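Local coordinates for protein myosin-I heavy chain (Dictyostelium discoideum, PDB 5EJY) that moves along actin filaments by ATP hydrolysis and acts in the early steps of phagocytosis and adhesion, this piece being a MyTH4-FERM unit of its tail, at residues V125-P137 with R183-K196. Residues are numbered along the deposited sequence; the frame is centred on the assembly and turned at random.
Sequences VWELIHFTCSTFP and RKQVPSVTELESIK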
ATOM      1  N   VAL A 125       9.585  24.813  12.373  1.00 26.92           N
ATOM      2  CA  VAL A 125      10.288  24.744  11.095  1.00 27.85           C
ATOM      3  C   VAL A 125      10.875  23.350  10.909  1.00 29.35           C
ATOM      4  O   VAL A 125      10.843  22.811   9.814  1.00 23.90           O
ATOM      5  CB  VAL A 125      11.430  25.779  10.951  1.00 34.43           C
ATOM      6  CG1 VAL A 125      12.069  25.652   9.561  1.00 30.27           C
ATOM      7  CG2 VAL A 125      10.914  27.185  11.157  1.00 31.60           C
ATOM      8  N   TRP A 126      11.397  22.760  11.982  1.00 25.92           N
ATOM      9  CA  TRP A 126      11.990  21.427  11.868  1.00 26.53           C
ATOM     10  C   TRP A 126      10.940  20.324  11.631  1.00 27.09           C
ATOM     11  O   TRP A 126      11.223  19.323  10.965  1.00 23.23           O
ATOM     12  CB  TRP A 126      12.927  21.123  13.047  1.00 24.91           C
ATOM     13  CG  TRP A 126      14.294  21.701  12.810  1.00 25.77           C
ATOM     14  CD1 TRP A 126      14.791  22.891  13.287  1.00 25.97           C
ATOM     15  CD2 TRP A 126      15.319  21.142  11.984  1.00 24.41           C
ATOM     16  NE1 TRP A 126      16.068  23.087  12.822  1.00 22.32           N
ATOM     17  CE2 TRP A 126      16.417  22.030  12.020  1.00 24.90           C
ATOM     18  CE3 TRP A 126      15.418  19.971  11.223  1.00 24.27           C
ATOM     19  CZ2 TRP A 126      17.602  21.778  11.329  1.00 28.84           C
ATOM     20  CZ3 TRP A 126      16.586  19.724  10.534  1.00 22.26           C
ATOM     21  CH2 TRP A 126      17.670  20.621  10.593  1.00 25.32           C
ATOM     22  N   GLU A 127       9.731  20.529  12.142  1.00 25.84           N
ATOM     23  CA  GLU A 127       8.594  19.684  11.770  1.00 24.55           C
ATOM     24  C   GLU A 127       8.304  19.772  10.266  1.00 25.10           C
ATOM     25  O   GLU A 127       8.058  18.753   9.622  1.00 23.00           O
ATOM     26  CB  GLU A 127       7.347  20.066  12.558  1.00 27.07           C
ATOM     27  CG  GLU A 127       7.410  19.678  14.052  1.00 29.02           C
ATOM     28  CD  GLU A 127       6.288  20.293  14.872  1.00 30.95           C
ATOM     29  OE1 GLU A 127       5.493  21.068  14.305  1.00 30.81           O
ATOM     30  OE2 GLU A 127       6.209  20.012  16.091  1.00 33.74           O
ATOM     31  N   LEU A 128       8.310  20.995   9.726  1.00 22.65           N
ATOM     32  CA  LEU A 128       8.162  21.215   8.289  1.00 26.33           C
ATOM     33  C   LEU A 128       9.260  20.542   7.491  1.00 23.90           C
ATOM     34  O   LEU A 128       9.001  19.946   6.447  1.00 23.73           O
ATOM     35  CB  LEU A 128       8.165  22.707   7.961  1.00 23.34           C
ATOM     36  CG  LEU A 128       6.948  23.500   8.432  1.00 27.24           C
ATOM     37  CD1 LEU A 128       7.118  24.994   8.128  1.00 27.64           C
ATOM     38  CD2 LEU A 128       5.677  22.951   7.772  1.00 28.77           C
ATOM     39  N   ILE A 129      10.498  20.665   7.965  1.00 20.66           N
ATOM     40  CA  ILE A 129      11.619  20.007   7.314  1.00 22.79           C
ATOM     41  C   ILE A 129      11.361  18.499   7.244  1.00 22.82           C
ATOM     42  O   ILE A 129      11.566  17.859   6.209  1.00 21.17           O
ATOM     43  CB  ILE A 129      12.949  20.333   8.060  1.00 23.59           C
ATOM     44  CG1 ILE A 129      13.455  21.721   7.645  1.00 22.55           C
ATOM     45  CG2 ILE A 129      14.018  19.314   7.750  1.00 21.24           C
ATOM     46  CD1 ILE A 129      14.578  22.292   8.595  1.00 22.37           C
ATOM     47  N   HIS A 130      10.888  17.941   8.349  1.00 20.05           N
ATOM     48  CA  HIS A 130      10.640  16.511   8.443  1.00 21.35           C
ATOM     49  C   HIS A 130       9.467  16.087   7.531  1.00 20.74           C
ATOM     50  O   HIS A 130       9.552  15.059   6.855  1.00 20.68           O
ATOM     51  CB  HIS A 130      10.389  16.139   9.912  1.00 18.68           C
ATOM     52  CG  HIS A 130      10.379  14.666  10.178  1.00 20.47           C
ATOM     53  ND1 HIS A 130      10.004  14.137  11.393  1.00 19.97           N
ATOM     54  CD2 HIS A 130      10.679  13.610   9.383  1.00 21.64           C
ATOM     55  CE1 HIS A 130      10.074  12.818  11.336  1.00 24.37           C
ATOM     56  NE2 HIS A 130      10.478  12.473  10.128  1.00 20.89           N
ATOM     57  N   PHE A 131       8.396  16.885   7.492  1.00 20.37           N
ATOM     58  CA  PHE A 131       7.273  16.603   6.576  1.00 21.19           C
ATOM     59  C   PHE A 131       7.796  16.569   5.146  1.00 21.63           C
ATOM     60  O   PHE A 131       7.397  15.727   4.344  1.00 19.89           O
ATOM     61  CB  PHE A 131       6.199  17.698   6.621  1.00 21.59           C
ATOM     62  CG  PHE A 131       5.536  17.878   7.967  1.00 21.53           C
ATOM     63  CD1 PHE A 131       5.296  16.797   8.799  1.00 24.34           C
ATOM     64  CD2 PHE A 131       5.127  19.141   8.375  1.00 22.13           C
ATOM     65  CE1 PHE A 131       4.676  16.968  10.025  1.00 25.90           C
ATOM     66  CE2 PHE A 131       4.513  19.327   9.616  1.00 28.81           C
ATOM     67  CZ  PHE A 131       4.293  18.240  10.444  1.00 26.85           C
ATOM     68  N   THR A 132       8.675  17.513   4.821  1.00 19.93           N
ATOM     69  CA  THR A 132       9.142  17.672   3.450  1.00 20.19           C
ATOM     70  C   THR A 132      10.049  16.516   3.070  1.00 20.78           C
ATOM     71  O   THR A 132       9.894  15.934   2.004  1.00 19.45           O
ATOM     72  CB  THR A 132       9.869  19.040   3.252  1.00 19.93           C
ATOM     73  OG1 THR A 132       8.986  20.089   3.652  1.00 20.81           O
ATOM     74  CG2 THR A 132      10.254  19.253   1.777  1.00 21.76           C
ATOM     75  N   CYS A 133      10.991  16.180   3.953  1.00 20.48           N
ATOM     76  CA  CYS A 133      11.869  15.038   3.731  1.00 19.32           C
ATOM     77  C   CYS A 133      11.088  13.729   3.534  1.00 20.20           C
ATOM     78  O   CYS A 133      11.558  12.824   2.833  1.00 18.60           O
ATOM     79  CB  CYS A 133      12.831  14.872   4.907  1.00 19.54           C
ATOM     80  SG  CYS A 133      14.123  16.155   4.957  1.00 21.46           S
ATOM     81  N   SER A 134       9.929  13.634   4.184  1.00 18.13           N
ATOM     82  CA  SER A 134       9.072  12.447   4.104  1.00 18.92           C
ATOM     83  C   SER A 134       8.254  12.388   2.812  1.00 21.03           C
ATOM     84  O   SER A 134       7.528  11.414   2.582  1.00 18.69           O
ATOM     85  CB  SER A 134       8.121  12.410   5.306  1.00 20.89           C
ATOM     86  OG  SER A 134       8.850  12.437   6.537  1.00 19.92           O
ATOM     87  N   THR A 135       8.362  13.431   1.990  1.00 18.50           N
ATOM     88  CA  THR A 135       7.548  13.554   0.775  1.00 19.17           C
ATOM     89  C   THR A 135       8.363  13.562  -0.530  1.00 21.38           C
ATOM     90  O   THR A 135       8.015  12.869  -1.489  1.00 20.23           O
ATOM     91  CB  THR A 135       6.608  14.796   0.840  1.00 17.11           C
ATOM     92  OG1 THR A 135       5.951  14.838   2.118  1.00 18.76           O
ATOM     93  CG2 THR A 135       5.536  14.737  -0.298  1.00 18.26           C
ATOM     94  N   PHE A 136       9.430  14.361  -0.578  1.00 18.32           N
ATOM     95  CA  PHE A 136      10.313  14.408  -1.746  1.00 16.92           C
ATOM     96  C   PHE A 136      11.672  14.970  -1.320  1.00 17.45           C
ATOM     97  O   PHE A 136      11.759  15.735  -0.351  1.00 19.69           O
ATOM     98  CB  PHE A 136       9.730  15.295  -2.874  1.00 18.61           C
ATOM     99  CG  PHE A 136       9.330  16.661  -2.409  1.00 19.39           C
ATOM    100  CD1 PHE A 136      10.284  17.661  -2.233  1.00 16.91           C
ATOM    101  CD2 PHE A 136       8.006  16.935  -2.086  1.00 21.20           C
ATOM    102  CE1 PHE A 136       9.925  18.913  -1.758  1.00 17.55           C
ATOM    103  CE2 PHE A 136       7.633  18.188  -1.616  1.00 20.54           C
ATOM    104  CZ  PHE A 136       8.601  19.179  -1.449  1.00 21.62           C
ATOM    105  N   PRO A 137      12.730  14.590  -2.036  1.00 18.26           N
ATOM    106  CA  PRO A 137      14.050  15.077  -1.650  1.00 22.46           C
ATOM    107  C   PRO A 137      14.415  16.362  -2.387  1.00 20.38           C
ATOM    108  O   PRO A 137      13.759  16.747  -3.359  1.00 20.15           O
ATOM    109  CB  PRO A 137      14.964  13.933  -2.074  1.00 21.42           C
ATOM    110  CG  PRO A 137      14.299  13.427  -3.350  1.00 23.60           C
ATOM    111  CD  PRO A 137      12.804  13.621  -3.148  1.00 20.13           C
ATOM    112  N   ARG A 183       7.803   8.370  -3.648  1.00 25.36           N
ATOM    113  CA  ARG A 183       6.392   8.117  -3.377  1.00 23.80           C
ATOM    114  C   ARG A 183       5.510   8.875  -4.360  1.00 26.92           C
ATOM    115  O   ARG A 183       5.987   9.694  -5.166  1.00 26.58           O
ATOM    116  CB  ARG A 183       6.035   8.516  -1.940  1.00 23.26           C
ATOM    117  CG  ARG A 183       6.012  10.015  -1.693  1.00 22.03           C
ATOM    118  CD  ARG A 183       5.791  10.302  -0.207  1.00 21.70           C
ATOM    119  NE  ARG A 183       4.514   9.748   0.245  1.00 19.15           N
ATOM    120  CZ  ARG A 183       4.134   9.678   1.516  1.00 20.65           C
ATOM    121  NH1 ARG A 183       4.957  10.093   2.485  1.00 16.76           N
ATOM    122  NH2 ARG A 183       2.935   9.170   1.821  1.00 21.55           N
ATOM    123  N   LYS A 184       4.212   8.627  -4.274  1.00 19.46           N
ATOM    124  CA  LYS A 184       3.290   9.146  -5.267  1.00 26.88           C
ATOM    125  C   LYS A 184       2.271  10.116  -4.708  1.00 27.35           C
ATOM    126  O   LYS A 184       1.572  10.780  -5.474  1.00 23.75           O
ATOM    127  CB  LYS A 184       2.554   7.981  -5.936  1.00 26.11           C
ATOM    128  CG  LYS A 184       3.491   6.992  -6.612  1.00 29.65           C
ATOM    129  CD  LYS A 184       2.719   5.926  -7.360  1.00 35.54           C
ATOM    130  CE  LYS A 184       3.660   4.959  -8.065  1.00 38.29           C
ATOM    131  NZ  LYS A 184       2.873   3.955  -8.839  1.00 49.67           N
ATOM    132  N   GLN A 185       2.165  10.199  -3.383  1.00 19.49           N
ATOM    133  CA  GLN A 185       1.122  11.019  -2.790  1.00 20.63           C
ATOM    134  C   GLN A 185       1.664  11.884  -1.658  1.00 22.69           C
ATOM    135  O   GLN A 185       2.685  11.561  -1.053  1.00 20.01           O
ATOM    136  CB  GLN A 185      -0.024  10.136  -2.255  1.00 22.81           C
ATOM    137  CG  GLN A 185      -0.556   9.082  -3.248  1.00 22.92           C
ATOM    138  CD  GLN A 185      -1.087   9.697  -4.555  1.00 34.18           C
ATOM    139  OE1 GLN A 185      -1.542  10.841  -4.574  1.00 32.15           O
ATOM    140  NE2 GLN A 185      -1.034   8.927  -5.649  1.00 31.97           N
ATOM    141  N   VAL A 186       0.952  12.967  -1.371  1.00 19.51           N
ATOM    142  CA  VAL A 186       1.198  13.786  -0.197  1.00 19.20           C
ATOM    143  C   VAL A 186       0.681  13.065   1.059  1.00 24.35           C
ATOM    144  O   VAL A 186      -0.412  12.489   1.042  1.00 21.99           O
ATOM    145  CB  VAL A 186       0.481  15.148  -0.346  1.00 23.59           C
ATOM    146  CG1 VAL A 186       0.488  15.929   0.971  1.00 23.21           C
ATOM    147  CG2 VAL A 186       1.118  15.957  -1.490  1.00 22.79           C
ATOM    148  N   PRO A 187       1.469  13.082   2.143  1.00 23.35           N
ATOM    149  CA  PRO A 187       1.046  12.455   3.403  1.00 22.28           C
ATOM    150  C   PRO A 187      -0.374  12.833   3.845  1.00 25.15           C
ATOM    151  O   PRO A 187      -0.766  14.004   3.770  1.00 26.53           O
ATOM    152  CB  PRO A 187       2.060  13.004   4.409  1.00 22.03           C
ATOM    153  CG  PRO A 187       3.293  13.145   3.613  1.00 24.30           C
ATOM    154  CD  PRO A 187       2.870  13.553   2.218  1.00 17.34           C
ATOM    155  N   SER A 188      -1.131  11.837   4.293  1.00 22.63           N
ATOM    156  CA  SER A 188      -2.429  12.066   4.928  1.00 23.82           C
ATOM    157  C   SER A 188      -2.222  12.733   6.281  1.00 26.05           C
ATOM    158  O   SER A 188      -1.107  12.764   6.802  1.00 22.23           O
ATOM    159  CB  SER A 188      -3.141  10.734   5.164  1.00 23.41           C
ATOM    160  OG  SER A 188      -2.378   9.903   6.013  1.00 22.52           O
ATOM    161  N   VAL A 189      -3.300  13.234   6.874  1.00 26.01           N
ATOM    162  CA  VAL A 189      -3.207  13.792   8.223  1.00 29.21           C
ATOM    163  C   VAL A 189      -2.670  12.789   9.251  1.00 28.52           C
ATOM    164  O   VAL A 189      -1.900  13.146  10.142  1.00 25.68           O
ATOM    165  CB  VAL A 189      -4.564  14.336   8.712  1.00 31.25           C
ATOM    166  CG1 VAL A 189      -4.474  14.725  10.197  1.00 31.77           C
ATOM    167  CG2 VAL A 189      -4.988  15.517   7.865  1.00 32.39           C
ATOM    168  N   THR A 190      -3.074  11.530   9.139  1.00 27.31           N
ATOM    169  CA  THR A 190      -2.611  10.531  10.099  1.00 32.22           C
ATOM    170  C   THR A 190      -1.095  10.361  10.032  1.00 30.83           C
ATOM    171  O   THR A 190      -0.421  10.233  11.058  1.00 25.83           O
ATOM    172  CB  THR A 190      -3.279   9.172   9.875  1.00 32.67           C
ATOM    173  OG1 THR A 190      -4.696   9.341   9.891  1.00 43.97           O
ATOM    174  CG2 THR A 190      -2.885   8.215  10.985  1.00 39.19           C
ATOM    175  N   GLU A 191      -0.557  10.358   8.819  1.00 24.04           N
ATOM    176  CA  GLU A 191       0.886  10.232   8.655  1.00 23.61           C
ATOM    177  C   GLU A 191       1.622  11.472   9.173  1.00 20.27           C
ATOM    178  O   GLU A 191       2.650  11.359   9.847  1.00 21.77           O
ATOM    179  CB  GLU A 191       1.227   9.962   7.181  1.00 19.84           C
ATOM    180  CG  GLU A 191       2.725   9.818   6.905  1.00 18.79           C
ATOM    181  CD  GLU A 191       3.037   9.688   5.418  1.00 18.56           C
ATOM    182  OE1 GLU A 191       2.094   9.518   4.600  1.00 18.59           O
ATOM    183  OE2 GLU A 191       4.228   9.743   5.057  1.00 22.16           O
ATOM    184  N   LEU A 192       1.101  12.654   8.856  1.00 21.26           N
ATOM    185  CA  LEU A 192       1.723  13.901   9.310  1.00 22.88           C
ATOM    186  C   LEU A 192       1.774  13.984  10.828  1.00 25.06           C
ATOM    187  O   LEU A 192       2.751  14.470  11.399  1.00 25.03           O
ATOM    188  CB  LEU A 192       0.989  15.126   8.739  1.00 21.10           C
ATOM    189  CG  LEU A 192       1.134  15.349   7.231  1.00 26.61           C
ATOM    190  CD1 LEU A 192       0.162  16.403   6.759  1.00 22.82           C
ATOM    191  CD2 LEU A 192       2.567  15.755   6.893  1.00 23.78           C
ATOM    192  N   GLU A 193       0.721  13.509  11.485  1.00 26.56           N
ATOM    193  CA  GLU A 193       0.702  13.470  12.951  1.00 26.84           C
ATOM    194  C   GLU A 193       1.854  12.643  13.512  1.00 30.49           C
ATOM    195  O   GLU A 193       2.546  13.078  14.432  1.00 31.64           O
ATOM    196  CB  GLU A 193      -0.658  12.975  13.459  1.00 32.42           C
ATOM    197  CG  GLU A 193      -1.767  13.988  13.214  1.00 33.48           C
ATOM    198  CD  GLU A 193      -3.154  13.478  13.567  1.00 49.51           C
ATOM    199  OE1 GLU A 193      -3.433  12.276  13.352  1.00 50.00           O
ATOM    200  OE2 GLU A 193      -3.971  14.292  14.055  1.00 56.37           O
ATOM    201  N   SER A 194       2.071  11.461  12.946  1.00 24.61           N
ATOM    202  CA  SER A 194       3.210  10.621  13.319  1.00 27.75           C
ATOM    203  C   SER A 194       4.560  11.277  13.021  1.00 26.89           C
ATOM    204  O   SER A 194       5.462  11.279  13.861  1.00 26.21           O
ATOM    205  CB  SER A 194       3.134   9.272  12.595  1.00 26.47           C
ATOM    206  OG  SER A 194       2.020   8.523  13.042  1.00 30.97           O
ATOM    207  N   ILE A 195       4.711  11.817  11.812  1.00 22.74           N
ATOM    208  CA  ILE A 195       5.958  12.469  11.435  1.00 21.21           C
ATOM    209  C   ILE A 195       6.266  13.606  12.403  1.00 26.62           C
ATOM    210  O   ILE A 195       7.389  13.723  12.896  1.00 25.92           O
ATOM    211  CB  ILE A 195       5.887  13.044  10.002  1.00 23.72           C
ATOM    212  CG1 ILE A 195       5.755  11.906   8.983  1.00 22.58           C
ATOM    213  CG2 ILE A 195       7.132  13.887   9.702  1.00 21.08           C
ATOM    214  CD1 ILE A 195       5.392  12.380   7.585  1.00 18.82           C
ATOM    215  N   LYS A 196       5.261  14.439  12.663  1.00 23.98           N
ATOM    216  CA  LYS A 196       5.429  15.591  13.550  1.00 28.02           C
ATOM    217  C   LYS A 196       6.034  15.146  14.869  1.00 28.87           C
ATOM    218  O   LYS A 196       6.996  15.755  15.358  1.00 26.37           O
ATOM    219  CB  LYS A 196       4.088  16.305  13.789  1.00 28.43           C
ATOM    220  CG  LYS A 196       4.141  17.451  14.818  1.00 32.96           C
ATOM    221  CD  LYS A 196       2.890  18.331  14.760  1.00 35.15           C
ATOM    222  CE  LYS A 196       2.502  18.895  16.122  1.00 40.82           C
ATOM    223  NZ  LYS A 196       3.661  19.246  16.996  1.00 43.10           N
TER
HETATM  224  O   HOH W   1       7.708  18.018  16.902  1.00 32.37           O
HETATM  225  O   HOH W   2       9.205  16.273  13.243  1.00 26.09           O
HETATM  226  O   HOH W   3       8.953  11.274  -3.372  1.00 25.42           O
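Ile195 and Phe131 illustrate how an apolar centre can be closed by charged groups at both ends. Ile195 sets CG2 over the middle of the His130 ring, a CH-pi contact 3.3 Å from the centroid and 9° off the normal, while its CD1 rests on Ser134 CB. CG2 reaches the ring because it stands anti to the backbone N of Ile195, which leaves the CG1 branch (chi1 -66°) to run toward Ser134. Phe131 crosses Leu192 at about a right angle, Phe131 CD1 lying 3.5 Å from Leu192 CD2, and runs alongside the start of the Lys196 chain. Farther along, Pro187 CD packs 3.3 Å from Thr135 OG1, a hydroxyl already bonded to Phe131 O.

Polar contacts follow at the two ends. The Lys196 chain bends near its end and brings NZ into a salt bridge with Glu127 OE2, 2.8 Å away and above the carboxylate plane; Tyr69 takes the other oxygen, and a water ties OE2 to Lys196 O. Arg183 grips Glu191 end-on in a two-nitrogen salt bridge, NH1 on the syn lone pair of OE2 and NH2 on that of OE1, and NH1 also donates to Ser134 O (2.9 Å, 156°), nearly within the guanidinium plane. Its NE is paired with Asp266 of helix 264-277. A leucine in place of Arg183 would probably leave Glu191 and Asp266 without their shared positive mate and Ser134 O short of a donor.

The chemistry thus implies more than closure of the MyTH4 helical domain: one guanidinium bonds to the turn after helix 119-133, to helix 189-196 and to the ubiquitin-like FERM lobe, consistent with fixing how MyTH4 and FERM sit together.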